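Local structure of NDP-rhamnosyltransferase (Saccharopolyspora spinosa, 3TSA) at residues A[115-128]-A[136-148]. The protein belongs to the GT-B class of glycosyltransferases, built from two Rossmann-like domains. Sequence-based numbering, arbitrary orientation.
Sequences PSVLLVDVCALIGR and LPVVLHRWGVDPT
V122 lays its CG2 branch over L140 CD1 and, closer, against the aliphatic CG of R142 at 3.7 Å, while its CG1 meets T148 OG1 and the carboxylate of D146. That carboxylate is gripped three times: OD2 takes R142 NE at 2.7 Å through its anti lone pair, and OD1 takes the hydroxyl of T148 and also its backbone N, the latter bond closing an Asx turn. With CG anti to the carbonyl carbon (chi1 -79°), L140 brings CD2 to V120 CB at 3.7 Å and to R128 CG; V138 bridges V120 and L118 on this same, helix-side face. Strands 117-121 and 138-141 run parallel as the two ends of a right-handed beta-alpha-beta crossover through helix 125-133, inside the Rossmann-like N-terminal sheet. V139 N to L118 O (2.8 Å) is nearly straight, whereas V122 N reaches H141 O from above the carbonyl plane at 3.2 Å. Past the strand ends, C123 SG sits at the edge of the W143 six-membered ring, 3.7 Å from CH2; D121, last in its strand, brings OD1 to the same edge. D121 OD1 also accepts C123 N in a second Asx turn, while D121 OD2 bonds H14 and the backbone N of L9, and W143 NE1 bonds D317.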
ATOM      1  N   PRO A 115       4.708   6.817 -19.519  1.00 19.16           N
ATOM      2  CA  PRO A 115       5.648   6.255 -18.587  1.00 17.95           C
ATOM      3  C   PRO A 115       7.088   6.468 -19.018  1.00 18.63           C
ATOM      4  O   PRO A 115       7.401   6.611 -20.255  1.00 20.64           O
ATOM      5  CB  PRO A 115       5.268   4.751 -18.605  1.00 18.46           C
ATOM      6  CG  PRO A 115       4.808   4.539 -19.976  1.00 17.68           C
ATOM      7  CD  PRO A 115       3.896   5.759 -20.154  1.00 17.92           C
ATOM      8  N   SER A 116       7.985   6.528 -18.053  1.00 19.28           N
ATOM      9  CA  SER A 116       9.380   6.530 -18.430  1.00 19.22           C
ATOM     10  C   SER A 116      10.075   5.200 -18.332  1.00 18.97           C
ATOM     11  O   SER A 116      11.177   5.045 -18.850  1.00 19.22           O
ATOM     12  CB  SER A 116      10.175   7.591 -17.683  1.00 20.91           C
ATOM     13  OG  SER A 116      10.069   7.407 -16.316  1.00 20.35           O
ATOM     14  N   VAL A 117       9.447   4.208 -17.708  1.00 17.22           N
ATOM     15  CA  VAL A 117      10.137   2.956 -17.565  1.00 16.00           C
ATOM     16  C   VAL A 117       8.966   1.963 -17.341  1.00 14.65           C
ATOM     17  O   VAL A 117       7.878   2.367 -16.802  1.00 14.44           O
ATOM     18  CB  VAL A 117      11.111   2.987 -16.356  1.00 15.53           C
ATOM     19  CG1 VAL A 117      10.396   3.299 -15.094  1.00 20.78           C
ATOM     20  CG2 VAL A 117      11.910   1.658 -16.230  1.00 19.27           C
ATOM     21  N   LEU A 118       9.164   0.762 -17.863  1.00 12.37           N
ATOM     22  CA  LEU A 118       8.178  -0.321 -17.727  1.00 13.25           C
ATOM     23  C   LEU A 118       8.760  -1.353 -16.759  1.00 14.39           C
ATOM     24  O   LEU A 118       9.867  -1.844 -16.973  1.00 15.62           O
ATOM     25  CB  LEU A 118       7.873  -0.952 -19.074  1.00 14.32           C
ATOM     26  CG  LEU A 118       7.500  -0.011 -20.209  1.00 14.70           C
ATOM     27  CD1 LEU A 118       7.260  -0.959 -21.496  1.00 16.96           C
ATOM     28  CD2 LEU A 118       6.254   0.834 -19.827  1.00 17.13           C
ATOM     29  N   LEU A 119       8.003  -1.702 -15.710  1.00 14.06           N
ATOM     30  CA  LEU A 119       8.400  -2.754 -14.789  1.00 12.14           C
ATOM     31  C   LEU A 119       7.479  -3.923 -15.131  1.00 12.55           C
ATOM     32  O   LEU A 119       6.259  -3.847 -14.953  1.00 14.89           O
ATOM     33  CB  LEU A 119       8.138  -2.268 -13.369  1.00 10.55           C
ATOM     34  CG  LEU A 119       8.470  -3.319 -12.311  1.00 13.02           C
ATOM     35  CD1 LEU A 119       9.936  -3.748 -12.355  1.00 15.04           C
ATOM     36  CD2 LEU A 119       8.144  -2.771 -10.944  1.00 14.23           C
ATOM     37  N   VAL A 120       8.061  -4.996 -15.649  1.00 14.28           N
ATOM     38  CA  VAL A 120       7.290  -5.984 -16.373  1.00 13.60           C
ATOM     39  C   VAL A 120       7.519  -7.331 -15.766  1.00 12.58           C
ATOM     40  O   VAL A 120       8.686  -7.724 -15.584  1.00 14.99           O
ATOM     41  CB  VAL A 120       7.788  -5.962 -17.841  1.00 13.40           C
ATOM     42  CG1 VAL A 120       7.093  -7.058 -18.678  1.00 14.29           C
ATOM     43  CG2 VAL A 120       7.475  -4.535 -18.455  1.00 13.92           C
ATOM     44  N   ASP A 121       6.439  -8.072 -15.431  1.00 13.61           N
ATOM     45  CA  ASP A 121       6.614  -9.468 -15.020  1.00 15.61           C
ATOM     46  C   ASP A 121       7.369 -10.269 -16.106  1.00 16.65           C
ATOM     47  O   ASP A 121       7.096 -10.105 -17.289  1.00 15.26           O
ATOM     48  CB  ASP A 121       5.192  -9.991 -14.797  1.00 16.70           C
ATOM     49  CG  ASP A 121       5.071 -11.508 -14.532  1.00 23.05           C
ATOM     50  OD1 ASP A 121       5.881 -12.379 -14.871  1.00 22.63           O
ATOM     51  OD2 ASP A 121       3.964 -11.849 -14.031  1.00 34.90           O
ATOM     52  N   VAL A 122       8.302 -11.152 -15.700  1.00 15.65           N
ATOM     53  CA  VAL A 122       9.083 -11.933 -16.690  1.00 18.02           C
ATOM     54  C   VAL A 122       8.241 -12.614 -17.708  1.00 16.90           C
ATOM     55  O   VAL A 122       8.644 -12.667 -18.884  1.00 17.31           O
ATOM     56  CB  VAL A 122      10.018 -12.990 -16.017  1.00 19.07           C
ATOM     57  CG1 VAL A 122      10.410 -14.001 -17.007  1.00 20.84           C
ATOM     58  CG2 VAL A 122      11.298 -12.270 -15.605  1.00 22.48           C
ATOM     59  N   CYS A 123       7.077 -13.132 -17.317  1.00 15.60           N
ATOM     60  CA  CYS A 123       6.175 -13.765 -18.292  1.00 17.23           C
ATOM     61  C   CYS A 123       5.199 -12.838 -19.026  1.00 15.91           C
ATOM     62  O   CYS A 123       4.566 -13.277 -19.998  1.00 15.89           O
ATOM     63  CB  CYS A 123       5.334 -14.762 -17.594  1.00 16.25           C
ATOM     64  SG  CYS A 123       6.337 -16.206 -17.029  1.00 23.80           S
ATOM     65  N   ALA A 124       5.113 -11.559 -18.633  1.00 15.09           N
ATOM     66  CA  ALA A 124       4.156 -10.681 -19.295  1.00 14.37           C
ATOM     67  C   ALA A 124       4.774 -10.117 -20.574  1.00 14.39           C
ATOM     68  O   ALA A 124       5.273  -8.989 -20.619  1.00 16.55           O
ATOM     69  CB  ALA A 124       3.692  -9.578 -18.330  1.00 14.50           C
ATOM     70  N   LEU A 125       4.784 -10.950 -21.632  1.00 15.16           N
ATOM     71  CA  LEU A 125       5.415 -10.604 -22.862  1.00 15.92           C
ATOM     72  C   LEU A 125       4.936  -9.319 -23.476  1.00 15.54           C
ATOM     73  O   LEU A 125       5.735  -8.673 -24.138  1.00 16.58           O
ATOM     74  CB  LEU A 125       5.263 -11.743 -23.884  1.00 15.08           C
ATOM     75  CG  LEU A 125       5.837 -13.100 -23.422  1.00 17.06           C
ATOM     76  CD1 LEU A 125       5.449 -14.187 -24.444  1.00 15.38           C
ATOM     77  CD2 LEU A 125       7.315 -12.885 -23.279  1.00 18.60           C
ATOM     78  N   ILE A 126       3.667  -8.956 -23.273  1.00 15.90           N
ATOM     79  CA  ILE A 126       3.212  -7.636 -23.747  1.00 19.05           C
ATOM     80  C   ILE A 126       4.134  -6.501 -23.309  1.00 17.36           C
ATOM     81  O   ILE A 126       4.381  -5.552 -24.081  1.00 17.51           O
ATOM     82  CB  ILE A 126       1.768  -7.350 -23.295  1.00 19.42           C
ATOM     83  CG1 ILE A 126       1.318  -5.934 -23.776  1.00 23.02           C
ATOM     84  CG2 ILE A 126       1.655  -7.373 -21.784  1.00 20.65           C
ATOM     85  CD1 ILE A 126       1.349  -5.751 -25.254  1.00 22.03           C
ATOM     86  N   GLY A 127       4.614  -6.515 -22.049  1.00 18.20           N
ATOM     87  CA  GLY A 127       5.507  -5.422 -21.636  1.00 17.77           C
ATOM     88  C   GLY A 127       6.804  -5.270 -22.427  1.00 17.23           C
ATOM     89  O   GLY A 127       7.304  -4.175 -22.686  1.00 18.45           O
ATOM     90  N   ARG A 128       7.353  -6.396 -22.838  1.00 17.42           N
ATOM     91  CA  ARG A 128       8.518  -6.406 -23.687  1.00 14.91           C
ATOM     92  C   ARG A 128       8.209  -5.873 -25.129  1.00 15.62           C
ATOM     93  O   ARG A 128       9.023  -5.104 -25.690  1.00 17.85           O
ATOM     94  CB  ARG A 128       9.133  -7.789 -23.755  1.00 18.04           C
ATOM     95  CG  ARG A 128       9.682  -8.219 -22.382  1.00 17.57           C
ATOM     96  CD  ARG A 128      10.235  -9.633 -22.430  1.00 17.72           C
ATOM     97  NE  ARG A 128      11.465  -9.606 -23.209  1.00 23.00           N
ATOM     98  CZ  ARG A 128      12.173 -10.694 -23.527  1.00 23.35           C
ATOM     99  NH1 ARG A 128      11.776 -11.893 -23.103  1.00 23.35           N
ATOM    100  NH2 ARG A 128      13.306 -10.568 -24.259  1.00 26.27           N
ATOM    101  N   LEU A 136      10.979   2.376 -24.821  1.00 23.09           N
ATOM    102  CA  LEU A 136      11.144   2.639 -23.386  1.00 22.38           C
ATOM    103  C   LEU A 136      11.895   1.464 -22.774  1.00 20.80           C
ATOM    104  O   LEU A 136      11.636   0.307 -23.160  1.00 20.63           O
ATOM    105  CB  LEU A 136       9.774   2.735 -22.722  1.00 19.83           C
ATOM    106  CG  LEU A 136       8.839   3.833 -23.275  1.00 24.71           C
ATOM    107  CD1 LEU A 136       7.393   3.478 -22.879  1.00 23.35           C
ATOM    108  CD2 LEU A 136       9.292   5.204 -22.795  1.00 28.47           C
ATOM    109  N   PRO A 137      12.723   1.766 -21.754  1.00 19.83           N
ATOM    110  CA  PRO A 137      13.472   0.771 -20.947  1.00 18.45           C
ATOM    111  C   PRO A 137      12.535  -0.157 -20.218  1.00 17.46           C
ATOM    112  O   PRO A 137      11.489   0.290 -19.709  1.00 17.23           O
ATOM    113  CB  PRO A 137      14.306   1.644 -20.013  1.00 20.87           C
ATOM    114  CG  PRO A 137      13.576   2.920 -19.904  1.00 22.61           C
ATOM    115  CD  PRO A 137      12.882   3.125 -21.216  1.00 21.10           C
ATOM    116  N   VAL A 138      12.888  -1.441 -20.234  1.00 15.72           N
ATOM    117  CA  VAL A 138      12.111  -2.477 -19.609  1.00 17.06           C
ATOM    118  C   VAL A 138      12.962  -3.075 -18.513  1.00 17.58           C
ATOM    119  O   VAL A 138      14.070  -3.572 -18.778  1.00 18.62           O
ATOM    120  CB  VAL A 138      11.623  -3.533 -20.626  1.00 17.07           C
ATOM    121  CG1 VAL A 138      11.056  -4.749 -19.915  1.00 18.46           C
ATOM    122  CG2 VAL A 138      10.518  -2.933 -21.509  1.00 19.52           C
ATOM    123  N   VAL A 139      12.418  -3.070 -17.302  1.00 16.80           N
ATOM    124  CA  VAL A 139      13.063  -3.782 -16.204  1.00 17.43           C
ATOM    125  C   VAL A 139      12.167  -4.976 -15.957  1.00 16.85           C
ATOM    126  O   VAL A 139      10.962  -4.827 -15.608  1.00 16.60           O
ATOM    127  CB  VAL A 139      13.139  -2.911 -14.948  1.00 17.63           C
ATOM    128  CG1 VAL A 139      13.669  -3.754 -13.729  1.00 16.14           C
ATOM    129  CG2 VAL A 139      14.126  -1.670 -15.131  1.00 18.23           C
ATOM    130  N   LEU A 140      12.696  -6.176 -16.171  1.00 16.32           N
ATOM    131  CA  LEU A 140      11.907  -7.377 -15.937  1.00 13.93           C
ATOM    132  C   LEU A 140      11.939  -7.690 -14.419  1.00 14.05           C
ATOM    133  O   LEU A 140      12.933  -7.435 -13.728  1.00 16.80           O
ATOM    134  CB  LEU A 140      12.467  -8.618 -16.724  1.00 15.82           C
ATOM    135  CG  LEU A 140      12.108  -8.669 -18.210  1.00 19.69           C
ATOM    136  CD1 LEU A 140      12.404 -10.119 -18.716  1.00 22.98           C
ATOM    137  CD2 LEU A 140      10.653  -8.235 -18.478  1.00 19.61           C
ATOM    138  N   HIS A 141      10.844  -8.262 -13.918  1.00 13.96           N
ATOM    139  CA  HIS A 141      10.769  -8.676 -12.499  1.00 14.15           C
ATOM    140  C   HIS A 141      10.386 -10.147 -12.334  1.00 15.22           C
ATOM    141  O   HIS A 141       9.282 -10.548 -12.714  1.00 13.42           O
ATOM    142  CB  HIS A 141       9.722  -7.792 -11.783  1.00 15.32           C
ATOM    143  CG  HIS A 141       9.809  -7.857 -10.295  1.00 19.32           C
ATOM    144  ND1 HIS A 141       9.240  -8.889  -9.583  1.00 22.81           N
ATOM    145  CD2 HIS A 141      10.416  -7.052  -9.384  1.00 20.97           C
ATOM    146  CE1 HIS A 141       9.488  -8.715  -8.292  1.00 20.58           C
ATOM    147  NE2 HIS A 141      10.212  -7.624  -8.141  1.00 19.78           N
ATOM    148  N   ARG A 142      11.267 -10.939 -11.727  1.00 13.51           N
ATOM    149  CA  ARG A 142      10.946 -12.306 -11.381  1.00 13.96           C
ATOM    150  C   ARG A 142      10.110 -12.323 -10.123  1.00 14.10           C
ATOM    151  O   ARG A 142      10.363 -11.559  -9.181  1.00 17.18           O
ATOM    152  CB  ARG A 142      12.238 -13.077 -11.106  1.00 14.12           C
ATOM    153  CG  ARG A 142      12.931 -13.351 -12.427  1.00 11.84           C
ATOM    154  CD  ARG A 142      14.326 -13.955 -12.207  1.00 14.40           C
ATOM    155  NE  ARG A 142      14.826 -14.369 -13.566  1.00 11.95           N
ATOM    156  CZ  ARG A 142      16.141 -14.338 -13.866  1.00 14.90           C
ATOM    157  NH1 ARG A 142      17.074 -14.032 -12.911  1.00 10.90           N
ATOM    158  NH2 ARG A 142      16.531 -14.620 -15.134  1.00 16.90           N
ATOM    159  N   TRP A 143       9.135 -13.232 -10.092  1.00 15.76           N
ATOM    160  CA  TRP A 143       8.418 -13.435  -8.806  1.00 14.74           C
ATOM    161  C   TRP A 143       9.150 -14.422  -7.894  1.00 16.40           C
ATOM    162  O   TRP A 143       8.899 -14.484  -6.668  1.00 17.45           O
ATOM    163  CB  TRP A 143       6.975 -13.862  -9.081  1.00 16.87           C
ATOM    164  CG  TRP A 143       6.982 -15.234  -9.715  1.00 19.44           C
ATOM    165  CD1 TRP A 143       7.040 -16.417  -9.055  1.00 22.70           C
ATOM    166  CD2 TRP A 143       7.125 -15.520 -11.086  1.00 21.47           C
ATOM    167  NE1 TRP A 143       7.146 -17.455  -9.943  1.00 26.02           N
ATOM    168  CE2 TRP A 143       7.197 -16.941 -11.207  1.00 25.38           C
ATOM    169  CE3 TRP A 143       7.128 -14.734 -12.249  1.00 25.03           C
ATOM    170  CZ2 TRP A 143       7.313 -17.586 -12.424  1.00 25.41           C
ATOM    171  CZ3 TRP A 143       7.243 -15.372 -13.479  1.00 30.49           C
ATOM    172  CH2 TRP A 143       7.337 -16.808 -13.555  1.00 31.82           C
ATOM    173  N   GLY A 144      10.065 -15.200  -8.466  1.00 15.11           N
ATOM    174  CA  GLY A 144      10.761 -16.215  -7.676  1.00 13.28           C
ATOM    175  C   GLY A 144      11.606 -17.119  -8.593  1.00 14.62           C
ATOM    176  O   GLY A 144      12.374 -16.615  -9.382  1.00 13.42           O
ATOM    177  N   VAL A 145      11.454 -18.436  -8.451  1.00 13.40           N
ATOM    178  CA  VAL A 145      12.153 -19.385  -9.351  1.00 12.78           C
ATOM    179  C   VAL A 145      11.622 -19.144 -10.772  1.00 12.84           C
ATOM    180  O   VAL A 145      10.401 -18.930 -10.966  1.00 15.03           O
ATOM    181  CB  VAL A 145      11.925 -20.837  -8.898  1.00 14.84           C
ATOM    182  CG1 VAL A 145      12.543 -21.802  -9.911  1.00 15.20           C
ATOM    183  CG2 VAL A 145      12.577 -21.048  -7.529  1.00 13.98           C
ATOM    184  N   ASP A 146      12.536 -19.046 -11.724  1.00 13.50           N
ATOM    185  CA  ASP A 146      12.164 -18.602 -13.116  1.00 11.96           C
ATOM    186  C   ASP A 146      12.545 -19.750 -14.040  1.00 12.79           C
ATOM    187  O   ASP A 146      13.717 -19.897 -14.373  1.00 14.87           O
ATOM    188  CB  ASP A 146      12.977 -17.325 -13.462  1.00 12.14           C
ATOM    189  CG  ASP A 146      12.693 -16.817 -14.898  1.00 14.96           C
ATOM    190  OD1 ASP A 146      11.930 -17.482 -15.666  1.00 15.02           O
ATOM    191  OD2 ASP A 146      13.199 -15.748 -15.242  1.00 17.47           O
ATOM    192  N   PRO A 147      11.544 -20.583 -14.491  1.00 14.78           N
ATOM    193  CA  PRO A 147      11.846 -21.696 -15.405  1.00 14.36           C
ATOM    194  C   PRO A 147      11.533 -21.342 -16.848  1.00 16.42           C
ATOM    195  O   PRO A 147      11.189 -22.222 -17.634  1.00 16.86           O
ATOM    196  CB  PRO A 147      10.884 -22.804 -14.945  1.00 16.77           C
ATOM    197  CG  PRO A 147       9.987 -22.222 -13.993  1.00 15.25           C
ATOM    198  CD  PRO A 147      10.196 -20.694 -13.915  1.00 15.58           C
ATOM    199  N   THR A 148      11.642 -20.059 -17.188  1.00 15.66           N
ATOM    200  CA  THR A 148      11.229 -19.643 -18.547  1.00 16.47           C
ATOM    201  C   THR A 148      12.241 -19.793 -19.629  1.00 16.88           C
ATOM    202  O   THR A 148      11.873 -19.691 -20.790  1.00 17.26           O
ATOM    203  CB  THR A 148      10.601 -18.211 -18.579  1.00 15.11           C
ATOM    204  OG1 THR A 148      11.585 -17.210 -18.289  1.00 15.22           O
ATOM    205  CG2 THR A 148       9.378 -18.158 -17.687  1.00 16.60           C
TER